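Local coordinates for protein lombricine kinase (Urechis caupo, PDB 3JPZ) that probably catalyses the reversible transfer of phosphate between ATP and the guanidino compound lombricine, as a member of the phosphagen kinase family, at residues 115-120 with 277-282; 177-182 with 204-209; 209-214 with 226-231. All blocks are in the same frame, centred on the assembly; numbering follows the deposited sequence. Where two conformers were deposited one is given.

Contact 1: 115-120 with 277-282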
loop_
_atom_site.group_PDB
_atom_site.type_symbol
_atom_site.label_atom_id
_atom_site.label_comp_id
_atom_site.label_asym_id
_atom_site.label_seq_id
_atom_site.Cartn_x
_atom_site.Cartn_y
_atom_site.Cartn_z
ATOM N N SER A 115 -2.499 27.892 -22.756
ATOM C CA SER A 115 -3.068 26.588 -23.088
ATOM C C SER A 115 -4.338 26.356 -22.292
ATOM O O SER A 115 -4.632 27.078 -21.347
ATOM C CB SER A 115 -2.072 25.467 -22.800
ATOM O OG SER A 115 -1.736 25.422 -21.425
ATOM N N CYS A 116 -5.088 25.345 -22.710
ATOM C CA CYS A 116 -6.315 24.959 -22.051
ATOM C C CYS A 116 -6.420 23.450 -22.105
ATOM O O CYS A 116 -6.046 22.826 -23.102
ATOM C CB CYS A 116 -7.535 25.552 -22.764
ATOM S SG CYS A 116 -7.344 27.236 -23.365
ATOM N N ARG A 117 -6.914 22.860 -21.026
ATOM C CA ARG A 117 -7.378 21.486 -21.070
ATOM C C ARG A 117 -8.644 21.386 -20.244
ATOM O O ARG A 117 -8.920 22.236 -19.398
ATOM C CB ARG A 117 -6.316 20.485 -20.591
ATOM C CG ARG A 117 -5.450 20.945 -19.440
ATOM C CD ARG A 117 -4.738 19.759 -18.786
ATOM N NE ARG A 117 -5.528 19.224 -17.681
ATOM C CZ ARG A 117 -5.312 18.059 -17.084
ATOM N NH1 ARG A 117 -4.325 17.272 -17.482
ATOM N NH2 ARG A 117 -6.096 17.682 -16.086
ATOM N N ILE A 118 -9.432 20.366 -20.541
ATOM C CA ILE A 118 -10.604 20.031 -19.759
ATOM C C ILE A 118 -10.541 18.534 -19.539
ATOM O O ILE A 118 -10.373 17.777 -20.489
ATOM C CB ILE A 118 -11.896 20.370 -20.510
ATOM C CG1 ILE A 118 -11.920 21.845 -20.891
ATOM C CG2 ILE A 118 -13.110 20.010 -19.659
ATOM C CD1 ILE A 118 -13.082 22.206 -21.793
ATOM N N ARG A 119 -10.681 18.101 -18.293
ATOM C CA ARG A 119 -10.536 16.693 -17.979
ATOM C C ARG A 119 -11.746 16.197 -17.207
ATOM O O ARG A 119 -12.412 16.949 -16.501
ATOM C CB ARG A 119 -9.245 16.435 -17.194
ATOM C CG ARG A 119 -9.351 16.616 -15.688
ATOM C CD ARG A 119 -9.207 15.295 -14.942
ATOM N NE ARG A 119 -9.449 15.449 -13.509
ATOM C CZ ARG A 119 -8.507 15.690 -12.600
ATOM N NH1 ARG A 119 -8.840 15.818 -11.322
ATOM N NH2 ARG A 119 -7.234 15.800 -12.957
ATOM N N THR A 120 -12.054 14.927 -17.385
ATOM C CA THR A 120 -13.039 14.291 -16.544
ATOM C C THR A 120 -12.630 12.848 -16.396
ATOM O O THR A 120 -11.603 12.432 -16.924
ATOM C CB THR A 120 -14.454 14.381 -17.137
ATOM O OG1 THR A 120 -15.411 14.002 -16.137
ATOM C CG2 THR A 120 -14.587 13.469 -18.354
ATOM N N GLY A 277 -17.044 15.636 -12.436
ATOM C CA GLY A 277 -15.634 15.332 -12.281
ATOM C C GLY A 277 -14.834 16.172 -13.259
ATOM O O GLY A 277 -13.784 15.762 -13.735
ATOM N N LEU A 278 -15.330 17.367 -13.557
ATOM C CA LEU A 278 -14.743 18.173 -14.619
ATOM C C LEU A 278 -13.685 19.139 -14.111
ATOM O O LEU A 278 -13.949 19.969 -13.241
ATOM C CB LEU A 278 -15.804 18.990 -15.344
ATOM C CG LEU A 278 -15.209 19.704 -16.563
ATOM C CD1 LEU A 278 -15.795 19.138 -17.843
ATOM C CD2 LEU A 278 -15.429 21.193 -16.499
ATOM N N ARG A 279 -12.497 19.050 -14.697
ATOM C CA ARG A 279 -11.438 20.000 -14.414
ATOM C C ARG A 279 -11.104 20.734 -15.695
ATOM O O ARG A 279 -10.383 20.220 -16.547
ATOM C CB ARG A 279 -10.192 19.302 -13.882
ATOM C CG ARG A 279 -9.191 20.269 -13.293
ATOM C CD ARG A 279 -7.861 19.616 -12.971
ATOM N NE ARG A 279 -7.010 20.521 -12.201
ATOM C CZ ARG A 279 -6.156 21.393 -12.732
ATOM N NH1 ARG A 279 -6.018 21.484 -14.045
ATOM N NH2 ARG A 279 -5.428 22.173 -11.945
ATOM N N ALA A 280 -11.680 21.922 -15.827
ATOM C CA ALA A 280 -11.390 22.829 -16.922
ATOM C C ALA A 280 -10.340 23.806 -16.428
ATOM O O ALA A 280 -10.498 24.440 -15.377
ATOM C CB ALA A 280 -12.655 23.564 -17.348
ATOM N N SER A 281 -9.261 23.924 -17.185
ATOM C CA SER A 281 -8.144 24.757 -16.775
ATOM C C SER A 281 -7.582 25.518 -17.958
ATOM O O SER A 281 -7.774 25.129 -19.113
ATOM C CB SER A 281 -7.046 23.892 -16.153
ATOM O OG SER A 281 -6.603 22.910 -17.072
ATOM N N VAL A 282 -6.905 26.619 -17.661
ATOM C CA VAL A 282 -6.050 27.277 -18.621
ATOM C C VAL A 282 -4.724 27.495 -17.925
ATOM O O VAL A 282 -4.646 27.493 -16.695
ATOM C CB VAL A 282 -6.547 28.668 -19.042
ATOM C CG1 VAL A 282 -7.948 28.618 -19.575
ATOM C CG2 VAL A 282 -6.419 29.648 -17.869
HETATM O O HOH W 1 -7.820 20.570 -16.284
#

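Contact 2: 177-182 with 204-209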
loop_
_atom_site.group_PDB
_atom_site.type_symbol
_atom_site.label_atom_id
_atom_site.label_comp_id
_atom_site.label_asym_id
_atom_site.label_seq_id
_atom_site.Cartn_x
_atom_site.Cartn_y
_atom_site.Cartn_z
ATOM N N ASP A 177 5.400 14.888 -24.104
ATOM C CA ASP A 177 4.023 15.311 -24.321
ATOM C C ASP A 177 3.305 15.589 -23.006
ATOM O O ASP A 177 2.147 16.011 -23.001
ATOM C CB ASP A 177 3.255 14.216 -25.064
ATOM C CG ASP A 177 3.841 13.912 -26.423
ATOM O OD1 ASP A 177 4.337 14.854 -27.076
ATOM O OD2 ASP A 177 3.796 12.733 -26.836
ATOM N N HIS A 178 3.990 15.344 -21.893
ATOM C CA HIS A 178 3.361 15.378 -20.574
ATOM C C HIS A 178 2.114 14.496 -20.555
ATOM O O HIS A 178 1.105 14.855 -19.952
ATOM C CB HIS A 178 2.968 16.800 -20.175
ATOM C CG HIS A 178 4.023 17.827 -20.438
ATOM N ND1 HIS A 178 5.225 17.849 -19.766
ATOM C CD2 HIS A 178 4.044 18.884 -21.282
ATOM C CE1 HIS A 178 5.948 18.868 -20.195
ATOM N NE2 HIS A 178 5.252 19.514 -21.113
ATOM N N PHE A 179 2.192 13.350 -21.230
ATOM C CA PHE A 179 1.083 12.403 -21.330
ATOM C C PHE A 179 1.250 11.192 -20.418
ATOM O O PHE A 179 0.397 10.309 -20.392
ATOM C CB PHE A 179 0.977 11.863 -22.759
ATOM C CG PHE A 179 0.348 12.807 -23.735
ATOM C CD1 PHE A 179 -0.212 14.003 -23.323
ATOM C CD2 PHE A 179 0.285 12.471 -25.076
ATOM C CE1 PHE A 179 -0.797 14.857 -24.238
ATOM C CE2 PHE A 179 -0.303 13.320 -25.993
ATOM C CZ PHE A 179 -0.844 14.510 -25.575
ATOM N N LEU A 180 2.358 11.120 -19.698
ATOM C CA LEU A 180 2.642 9.927 -18.920
ATOM C C LEU A 180 2.055 10.005 -17.524
ATOM O O LEU A 180 2.029 11.069 -16.909
ATOM C CB LEU A 180 4.150 9.707 -18.802
ATOM C CG LEU A 180 4.531 8.357 -18.195
ATOM C CD1 LEU A 180 4.490 7.272 -19.258
ATOM C CD2 LEU A 180 5.901 8.424 -17.537
ATOM N N PHE A 181 1.584 8.865 -17.031
ATOM C CA PHE A 181 1.261 8.725 -15.619
ATOM C C PHE A 181 2.091 7.597 -15.011
ATOM O O PHE A 181 2.463 6.640 -15.695
ATOM C CB PHE A 181 -0.239 8.505 -15.396
ATOM C CG PHE A 181 -0.777 7.214 -15.974
ATOM C CD1 PHE A 181 -0.818 6.067 -15.210
ATOM C CD2 PHE A 181 -1.276 7.168 -17.265
ATOM C CE1 PHE A 181 -1.330 4.882 -15.727
ATOM C CE2 PHE A 181 -1.797 5.994 -17.787
ATOM C CZ PHE A 181 -1.820 4.849 -17.019
ATOM N N GLN A 182 2.381 7.735 -13.722
ATOM C CA GLN A 182 3.262 6.825 -13.003
ATOM C C GLN A 182 2.430 6.045 -11.996
ATOM O O GLN A 182 1.280 6.389 -11.746
ATOM C CB GLN A 182 4.324 7.623 -12.244
ATOM C CG GLN A 182 5.050 8.678 -13.064
ATOM C CD GLN A 182 6.325 8.151 -13.685
ATOM O OE1 GLN A 182 6.311 7.159 -14.414
ATOM N NE2 GLN A 182 7.439 8.816 -13.400
ATOM N N ILE A 204 -1.937 4.455 -21.910
ATOM C CA ILE A 204 -2.124 5.807 -22.380
ATOM C C ILE A 204 -2.518 5.752 -23.840
ATOM O O ILE A 204 -1.803 5.184 -24.659
ATOM C CB ILE A 204 -0.825 6.606 -22.259
ATOM C CG1 ILE A 204 -0.356 6.638 -20.800
ATOM C CG2 ILE A 204 -1.023 8.007 -22.812
ATOM C CD1 ILE A 204 1.079 7.099 -20.627
ATOM N N TRP A 205 -3.668 6.328 -24.159
ATOM C CA TRP A 205 -4.100 6.483 -25.535
ATOM C C TRP A 205 -4.122 7.966 -25.837
ATOM O O TRP A 205 -4.345 8.779 -24.946
ATOM C CB TRP A 205 -5.499 5.903 -25.720
ATOM C CG TRP A 205 -6.033 5.984 -27.125
ATOM C CD1 TRP A 205 -5.993 5.001 -28.073
ATOM C CD2 TRP A 205 -6.704 7.097 -27.733
ATOM N NE1 TRP A 205 -6.591 5.434 -29.231
ATOM C CE2 TRP A 205 -7.037 6.715 -29.049
ATOM C CE3 TRP A 205 -7.055 8.378 -27.294
ATOM C CZ2 TRP A 205 -7.694 7.567 -29.926
ATOM C CZ3 TRP A 205 -7.709 9.218 -28.166
ATOM C CH2 TRP A 205 -8.022 8.812 -29.467
ATOM N N HIS A 206 -3.867 8.324 -27.087
ATOM C CA HIS A 206 -4.111 9.687 -27.528
ATOM C C HIS A 206 -4.203 9.737 -29.036
ATOM O O HIS A 206 -3.714 8.843 -29.730
ATOM C CB HIS A 206 -3.031 10.649 -27.015
ATOM C CG HIS A 206 -1.685 10.452 -27.639
ATOM N ND1 HIS A 206 -1.340 11.000 -28.853
ATOM C CD2 HIS A 206 -0.590 9.785 -27.203
ATOM C CE1 HIS A 206 -0.094 10.673 -29.146
ATOM N NE2 HIS A 206 0.384 9.935 -28.160
ATOM N N ASN A 207 -4.839 10.787 -29.538
ATOM C CA ASN A 207 -4.951 10.989 -30.969
ATOM C C ASN A 207 -3.651 11.532 -31.535
ATOM O O ASN A 207 -2.753 11.926 -30.791
ATOM C CB ASN A 207 -6.106 11.940 -31.292
ATOM C CG ASN A 207 -5.928 13.313 -30.671
ATOM O OD1 ASN A 207 -4.894 13.616 -30.071
ATOM N ND2 ASN A 207 -6.944 14.149 -30.813
ATOM N N ASN A 208 -3.564 11.561 -32.858
ATOM C CA ASN A 208 -2.351 11.977 -33.546
ATOM C C ASN A 208 -1.977 13.437 -33.296
ATOM O O ASN A 208 -0.794 13.772 -33.231
ATOM C CB ASN A 208 -2.513 11.721 -35.041
ATOM C CG ASN A 208 -2.746 10.258 -35.348
ATOM O OD1 ASN A 208 -2.528 9.401 -34.495
ATOM N ND2 ASN A 208 -3.193 9.963 -36.563
ATOM N N GLU A 209 -2.978 14.300 -33.153
ATOM C CA GLU A 209 -2.729 15.727 -32.953
ATOM C C GLU A 209 -2.241 16.014 -31.540
ATOM O O GLU A 209 -1.699 17.089 -31.271
ATOM C CB GLU A 209 -3.986 16.552 -33.247
ATOM C CG GLU A 209 -4.307 16.694 -34.733
ATOM C CD GLU A 209 -5.423 17.689 -35.004
ATOM O OE1 GLU A 209 -5.277 18.874 -34.626
ATOM O OE2 GLU A 209 -6.445 17.289 -35.602
HETATM O O HOH W 2 3.340 9.740 -27.860
#

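Contact 3: 209-214 with 226-231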
loop_
_atom_site.group_PDB
_atom_site.type_symbol
_atom_site.label_atom_id
_atom_site.label_comp_id
_atom_site.label_asym_id
_atom_site.label_seq_id
_atom_site.Cartn_x
_atom_site.Cartn_y
_atom_site.Cartn_z
ATOM N N GLU A 209 -2.978 14.300 -33.153
ATOM C CA GLU A 209 -2.729 15.727 -32.953
ATOM C C GLU A 209 -2.241 16.014 -31.540
ATOM O O GLU A 209 -1.699 17.089 -31.271
ATOM C CB GLU A 209 -3.986 16.552 -33.247
ATOM C CG GLU A 209 -4.307 16.694 -34.733
ATOM C CD GLU A 209 -5.423 17.689 -35.004
ATOM O OE1 GLU A 209 -5.277 18.874 -34.626
ATOM O OE2 GLU A 209 -6.445 17.289 -35.602
ATOM N N LYS A 210 -2.432 15.048 -30.645
ATOM C CA LYS A 210 -2.053 15.200 -29.240
ATOM C C LYS A 210 -2.907 16.275 -28.574
ATOM O O LYS A 210 -2.405 17.150 -27.865
ATOM C CB LYS A 210 -0.565 15.530 -29.109
ATOM C CG LYS A 210 0.351 14.480 -29.732
ATOM C CD LYS A 210 1.803 14.683 -29.321
ATOM C CE LYS A 210 2.702 13.597 -29.890
ATOM N NZ LYS A 210 4.115 14.050 -29.964
ATOM N N THR A 211 -4.208 16.197 -28.820
ATOM C CA THR A 211 -5.175 17.123 -28.239
ATOM C C THR A 211 -6.253 16.362 -27.477
ATOM O O THR A 211 -7.125 16.962 -26.858
ATOM C CB THR A 211 -5.872 17.938 -29.330
ATOM O OG1 THR A 211 -6.387 17.044 -30.323
ATOM C CG2 THR A 211 -4.903 18.917 -29.986
ATOM N N PHE A 212 -6.203 15.034 -27.550
ATOM C CA PHE A 212 -7.144 14.190 -26.831
ATOM C C PHE A 212 -6.378 13.023 -26.244
ATOM O O PHE A 212 -5.794 12.219 -26.968
ATOM C CB PHE A 212 -8.248 13.694 -27.766
ATOM C CG PHE A 212 -9.513 13.312 -27.056
ATOM C CD1 PHE A 212 -10.208 14.243 -26.303
ATOM C CD2 PHE A 212 -10.013 12.023 -27.147
ATOM C CE1 PHE A 212 -11.372 13.894 -25.655
ATOM C CE2 PHE A 212 -11.175 11.669 -26.501
ATOM C CZ PHE A 212 -11.856 12.602 -25.753
ATOM N N LEU A 213 -6.388 12.939 -24.921
ATOM C CA LEU A 213 -5.541 12.013 -24.186
ATOM C C LEU A 213 -6.400 11.142 -23.282
ATOM O O LEU A 213 -7.314 11.617 -22.633
ATOM C CB LEU A 213 -4.520 12.789 -23.358
ATOM C CG LEU A 213 -3.784 12.011 -22.265
ATOM C CD1 LEU A 213 -2.795 11.008 -22.865
ATOM C CD2 LEU A 213 -3.080 13.004 -21.346
ATOM N N ILE A 214 -6.091 9.858 -23.241
ATOM C CA ILE A 214 -6.895 8.902 -22.508
ATOM C C ILE A 214 -5.967 8.111 -21.603
ATOM O O ILE A 214 -5.006 7.522 -22.076
ATOM C CB ILE A 214 -7.611 7.945 -23.482
ATOM C CG1 ILE A 214 -8.586 8.720 -24.376
ATOM C CG2 ILE A 214 -8.315 6.813 -22.738
ATOM C CD1 ILE A 214 -9.761 9.331 -23.645
ATOM N N SER A 226 -9.002 16.615 -22.896
ATOM C CA SER A 226 -8.872 17.378 -24.119
ATOM C C SER A 226 -8.023 18.616 -23.856
ATOM O O SER A 226 -8.160 19.251 -22.811
ATOM C CB SER A 226 -10.246 17.786 -24.640
ATOM O OG SER A 226 -10.116 18.603 -25.780
ATOM N N MET A 227 -7.150 18.955 -24.806
ATOM C CA MET A 227 -6.185 20.030 -24.612
ATOM C C MET A 227 -5.681 20.629 -25.928
ATOM O O MET A 227 -5.657 19.959 -26.973
ATOM C CB MET A 227 -4.992 19.495 -23.825
ATOM C CG MET A 227 -4.226 18.410 -24.568
ATOM S SD MET A 227 -2.893 17.683 -23.603
ATOM C CE MET A 227 -3.829 16.771 -22.376
ATOM N N GLN A 228 -5.280 21.900 -25.853
ATOM C CA GLN A 228 -4.646 22.622 -26.948
ATOM C C GLN A 228 -3.803 23.741 -26.365
ATOM O O GLN A 228 -4.125 24.285 -25.318
ATOM C CB GLN A 228 -5.676 23.291 -27.864
ATOM C CG GLN A 228 -6.539 22.369 -28.681
ATOM C CD GLN A 228 -7.428 23.122 -29.656
ATOM O OE1 GLN A 228 -8.054 22.515 -30.527
ATOM N NE2 GLN A 228 -7.484 24.455 -29.522
ATOM N N LYS A 229 -2.738 24.109 -27.059
ATOM C CA LYS A 229 -2.047 25.347 -26.739
ATOM C C LYS A 229 -2.968 26.459 -27.201
ATOM O O LYS A 229 -3.817 26.230 -28.057
ATOM C CB LYS A 229 -0.721 25.439 -27.484
ATOM C CG LYS A 229 0.095 24.156 -27.510
ATOM C CD LYS A 229 0.861 24.033 -28.821
ATOM C CE LYS A 229 1.615 25.313 -29.168
ATOM N NZ LYS A 229 1.864 25.425 -30.631
ATOM N N GLY A 230 -2.798 27.658 -26.652
ATOM C CA GLY A 230 -3.651 28.779 -26.993
ATOM C C GLY A 230 -4.839 28.912 -26.061
ATOM O O GLY A 230 -4.844 28.331 -24.980
ATOM N N GLY A 231 -5.853 29.665 -26.485
ATOM C CA GLY A 231 -6.953 30.028 -25.609
ATOM C C GLY A 231 -8.323 29.630 -26.105
ATOM O O GLY A 231 -9.317 30.106 -25.581
#

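Contact 1: 115-120 with 277-282
Arg279 O is gripped by two donors: Arg119 N at 2.8 Å, and water 1, which gives Arg279 O a proton over 2.6 Å. The surrounding frame is an antiparallel pair of central strands in the phosphagen kinase catalytic sheet, their axes at 167°. Water 1 also accepts from Arg117 NE and Arg279 NH1, each at 3.0 Å, and so joins two arginines whose guanidinium planes stand 81° apart. Arg279 runs extended from CG to NE, its CG anti to the backbone N (chi1 -167°), and lays CD over one face of the Arg119 guanidinium, 3.8 Å above that plane. Arg279 NH2 has its salt-bridge partner in Asp322. ADP is known to bind Arg117, Arg119 and Arg279; with no nucleotide in this chain, they probably line the pocket that receives its phosphates. The sheet face of Cys116, Ile118, Ala280 and Val282 is apolar instead and backs onto helices 233-252 and 333-355. There Ile118 CG2 presses on Leu278 CD1 at 3.4 Å, closer than carbons usually pack.

Contact 2: 177-182 with 204-209
Phe179 sets the CD2-CE2 side of its ring over one face of the His206 imidazole, with Phe179 CE2 3.6 Å above the plane and offset toward the rim. The centroid of the Phe179 ring is 4.8 Å from that of His206 and the planes meet at 54°, the rings inclined to each other. His206 CG lies between its backbone N and carbonyl carbon (chi1 69°), and this stands the imidazole up against the phenylalanine. Alongside, Ile204 is wedged into the loop. Its CG1 lies 3.4 Å from Phe181 CE2, the two side chains running past each other in opposite senses, while Ile204 CD1 reaches Leu180 CD1 at 3.7 Å. Ile204 CD1 also lies 3.3 Å from Phe179 O, a carbonyl that accepts a hydrogen bond from Trp215 NE1. The loop leaves helix 168-176 through a Schellman motif at His178, a predicted ATP-binding residue. The contact thus fastens the segment following that helix to strand 203-207, close to the edge of the catalytic sheet. Both imidazole nitrogens have partners: His206 ND1 donates to Asn207 O over 2.6 Å, close to the ring plane, and His206 NE2 lies 3.0 Å from water 2. That water donates to Asp177 OD2, and Asp177 OD1 forms a salt bridge with Lys210. The chemistry implies an imidazole probably held in its rotation by the bond from ND1 and the water at NE2, with a proton on ND1 and with the nearby carboxylate probably screened by the lysine.

Contact 3: 209-214 with 226-231
Met227 packs against Lys210, Thr211 and Leu213 through its side chain. CB carries CG between the backbone N and the carbonyl carbon (chi1 64°), and Met227 CG comes to rest 4.0 Å from Lys210 O and equally far from Thr211 O. The chain bends about the CG-SD bond (chi3 70°), which brings the terminal Met227 CE to 4.0 Å from Leu213 CD2. Phe179 packs on this same methionine, and Arg117 of the ADP site is also close to it. The backbones belong to the beta hairpin of strands 212-216 and 222-229, antiparallel neighbours in the catalytic sheet. Across these segments Met227 N donates to Thr211 O over 2.9 Å at an N-H...O angle of 158°, and Ser226 CA adds a CH...O contact to the same oxygen. Phe212 and Ser226 form a non-hydrogen-bonded pair in which Ser226 CB meets the edge of the phenylalanine ring, 3.9 Å from Phe212 CD1; Ser226 OG bonds instead to Val236 O of helix 233-252. Farther along, Thr211 CG2 sits 3.3 Å from Met227 O and touches Gln228 CG, while Gln228 OE1 turns to Arg239 NH1 of that helix.

Overall arrangement
All three contacts reach one antiparallel sheet. Contact 1 is buried, its centre about 9 Å from that of the chain; contacts 2 and 3 have theirs about 17 Å out, contact 2 still buried and contact 3 only partly. Strand 113-122 of contact 1 lies between strand 279-285 and strand 222-229 of contact 3, with Ile118 N reaching Ser226 O at 2.8 Å. Contacts 2 and 3 share Glu209 and are joined by Trp205 O to Ile214 N and by the Asp177-Lys210 salt bridge. Chemistry follows place: paired backbones and arginines at the nucleotide site in contact 1, aromatic and aliphatic side chains with one water bridge in contact 2, and one backbone bond between the segments with mixed side chains in contact 3.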